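Local coordinates for protein glycosyl hydrolase family 88 (Pedobacter heparinus, PDB 3WIW) that hydrolyses unsaturated glucuronyl oligosaccharides, with specificity for those derived from heparin, and folds as an alpha6/alpha6-barrel of glycosyl hydrolase family 88, at residues A243-Q248 / W292-H297. Residues are numbered along the deposited sequence; the frame is centred on the assembly and turned at random.
Sequences AWARGQ and WDFDVH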
loop_
_atom_site.group_PDB
_atom_site.type_symbol
_atom_site.label_atom_id
_atom_site.label_comp_id
_atom_site.label_asym_id
_atom_site.label_seq_id
_atom_site.Cartn_x
_atom_site.Cartn_y
_atom_site.Cartn_z
ATOM N N ALA A 243 0.726 17.587 -4.710
ATOM C CA ALA A 243 -0.061 16.367 -4.568
ATOM C C ALA A 243 0.783 15.180 -5.041
ATOM O O ALA A 243 0.675 14.716 -6.181
ATOM C CB ALA A 243 -1.394 16.473 -5.323
ATOM N N TRP A 244 1.645 14.717 -4.147
ATOM C CA TRP A 244 2.478 13.550 -4.414
ATOM C C TRP A 244 1.555 12.373 -4.737
ATOM O O TRP A 244 0.648 12.092 -3.951
ATOM C CB TRP A 244 3.353 13.298 -3.175
ATOM C CG TRP A 244 4.108 12.005 -3.186
ATOM C CD1 TRP A 244 4.894 11.507 -4.184
ATOM C CD2 TRP A 244 4.141 11.041 -2.118
ATOM N NE1 TRP A 244 5.433 10.293 -3.787
ATOM C CE2 TRP A 244 4.969 9.983 -2.530
ATOM C CE3 TRP A 244 3.562 10.982 -0.836
ATOM C CZ2 TRP A 244 5.229 8.868 -1.718
ATOM C CZ3 TRP A 244 3.789 9.864 -0.046
ATOM C CH2 TRP A 244 4.614 8.818 -0.495
ATOM N N ALA A 245 1.736 11.695 -5.873
ATOM C CA ALA A 245 0.675 10.781 -6.340
ATOM C C ALA A 245 0.478 9.581 -5.418
ATOM O O ALA A 245 -0.675 9.238 -5.087
ATOM C CB ALA A 245 0.929 10.322 -7.765
ATOM N N ARG A 246 1.557 8.922 -5.002
ATOM C CA ARG A 246 1.397 7.777 -4.119
ATOM C C ARG A 246 0.778 8.208 -2.780
ATOM O O ARG A 246 -0.024 7.486 -2.207
ATOM C CB ARG A 246 2.694 6.970 -3.968
ATOM C CG ARG A 246 2.486 5.708 -3.136
ATOM C CD ARG A 246 3.647 4.733 -3.265
ATOM N NE ARG A 246 4.923 5.244 -2.757
ATOM C CZ ARG A 246 5.927 5.675 -3.530
ATOM N NH1 ARG A 246 5.804 5.737 -4.855
ATOM N NH2 ARG A 246 7.058 6.095 -2.970
ATOM N N GLY A 247 1.105 9.405 -2.319
ATOM C CA GLY A 247 0.458 9.939 -1.132
ATOM C C GLY A 247 -1.037 10.122 -1.307
ATOM O O GLY A 247 -1.807 9.815 -0.391
ATOM N N GLN A 248 -1.458 10.634 -2.462
ATOM C CA GLN A 248 -2.894 10.771 -2.704
ATOM C C GLN A 248 -3.546 9.385 -2.656
ATOM O O GLN A 248 -4.642 9.236 -2.086
ATOM C CB GLN A 248 -3.191 11.428 -4.057
ATOM C CG GLN A 248 -2.452 12.742 -4.341
ATOM C CD GLN A 248 -2.492 13.719 -3.159
ATOM O OE1 GLN A 248 -3.543 14.266 -2.801
ATOM N NE2 GLN A 248 -1.331 13.959 -2.562
ATOM N N TRP A 292 4.134 11.086 -11.259
ATOM C CA TRP A 292 4.616 10.804 -9.914
ATOM C C TRP A 292 4.136 11.859 -8.898
ATOM O O TRP A 292 3.970 11.569 -7.709
ATOM C CB TRP A 292 6.145 10.675 -9.917
ATOM C CG TRP A 292 6.818 11.985 -10.143
ATOM C CD1 TRP A 292 7.047 12.599 -11.357
ATOM C CD2 TRP A 292 7.313 12.879 -9.146
ATOM N NE1 TRP A 292 7.636 13.839 -11.149
ATOM C CE2 TRP A 292 7.812 14.026 -9.798
ATOM C CE3 TRP A 292 7.365 12.823 -7.747
ATOM C CZ2 TRP A 292 8.392 15.097 -9.089
ATOM C CZ3 TRP A 292 7.939 13.889 -7.042
ATOM C CH2 TRP A 292 8.430 15.010 -7.719
ATOM N N ASP A 293 3.894 13.081 -9.365
ATOM C CA ASP A 293 3.277 14.133 -8.575
ATOM C C ASP A 293 2.305 14.839 -9.512
ATOM O O ASP A 293 2.655 15.175 -10.658
ATOM C CB ASP A 293 4.334 15.100 -8.015
ATOM C CG ASP A 293 3.756 16.120 -7.032
ATOM O OD1 ASP A 293 2.899 16.951 -7.431
ATOM O OD2 ASP A 293 4.166 16.119 -5.841
ATOM N N PHE A 294 1.073 15.063 -9.045
ATOM C CA PHE A 294 0.034 15.627 -9.901
ATOM C C PHE A 294 0.316 17.067 -10.331
ATOM O O PHE A 294 -0.304 17.552 -11.279
ATOM C CB PHE A 294 -1.332 15.606 -9.198
ATOM C CG PHE A 294 -2.009 14.242 -9.181
ATOM C CD1 PHE A 294 -1.683 13.260 -8.255
ATOM C CD2 PHE A 294 -3.017 13.962 -10.093
ATOM C CE1 PHE A 294 -2.338 12.025 -8.261
ATOM C CE2 PHE A 294 -3.670 12.727 -10.103
ATOM C CZ PHE A 294 -3.320 11.758 -9.185
ATOM N N ASP A 295 1.248 17.749 -9.652
ATOM C CA ASP A 295 1.447 19.180 -9.876
ATOM C C ASP A 295 2.645 19.542 -10.736
ATOM O O ASP A 295 2.957 20.724 -10.898
ATOM C CB ASP A 295 1.436 19.940 -8.553
ATOM C CG ASP A 295 0.092 19.843 -7.868
ATOM O OD1 ASP A 295 -0.940 19.759 -8.557
ATOM O OD2 ASP A 295 0.048 19.798 -6.648
ATOM N N VAL A 296 3.339 18.548 -11.276
ATOM C CA VAL A 296 4.450 18.835 -12.166
ATOM C C VAL A 296 4.004 19.625 -13.393
ATOM O O VAL A 296 2.876 19.521 -13.854
ATOM C CB VAL A 296 5.185 17.566 -12.620
ATOM C CG1 VAL A 296 5.791 16.853 -11.413
ATOM C CG2 VAL A 296 4.270 16.632 -13.419
ATOM N N HIS A 297 4.909 20.420 -13.937
ATOM C CA HIS A 297 4.540 21.235 -15.079
ATOM C C HIS A 297 4.621 20.444 -16.398
ATOM O O HIS A 297 3.969 20.795 -17.375
ATOM C CB HIS A 297 5.457 22.444 -15.159
ATOM C CG HIS A 297 6.801 22.102 -15.688
ATOM N ND1 HIS A 297 7.730 21.410 -14.943
ATOM C CD2 HIS A 297 7.343 22.259 -16.919
ATOM C CE1 HIS A 297 8.806 21.199 -15.677
ATOM N NE2 HIS A 297 8.598 21.702 -16.881
HETATM O O HOH W 1 4.071 9.000 -6.547
#
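Phe294 lays the CD1-CE1 side of its ring along the first turn of the helix that starts at Ala245: CE1 packs 3.7 Å from Ala245 CB, and the bent chain of Gln248 brings CG obliquely against the same side. Ala243 O lies at the ring edge, in its plane, and accepts a nearly straight bond (168°) from Phe294 N, 2.9 Å away. Ala245 N gives the second backbone bond, to Trp292 O. Together these two backbone bonds make a single beta bridge, pairing Trp244 with Asp293. A water links Trp292 O to Arg246 N, so the first turn meets that oxygen by one direct and one water-mediated bond. Trp244, the N-cap residue, has its O gripped by Gln248 N and by Gln248 NE2 at 3.1 Å, while Gln248 OE1 turns to Ser216 N. Asp293, its CG turned away from the backbone N (chi1 -173°), sends OD1 to Asp295 N at 2.9 Å, closing an Asx turn, and OD2 to Ser242 OG and Leu238 N. An alanine at Asp293 would remove both oxygens and is likely to leave Asp295 N and Leu238 N without their acceptor. The contact thus ties the start of helix 245-262, which carries the predicted substrate-binding Arg246, to the loop between helices 265-279 and 306-322, with Gln248 also touching helix 265-279.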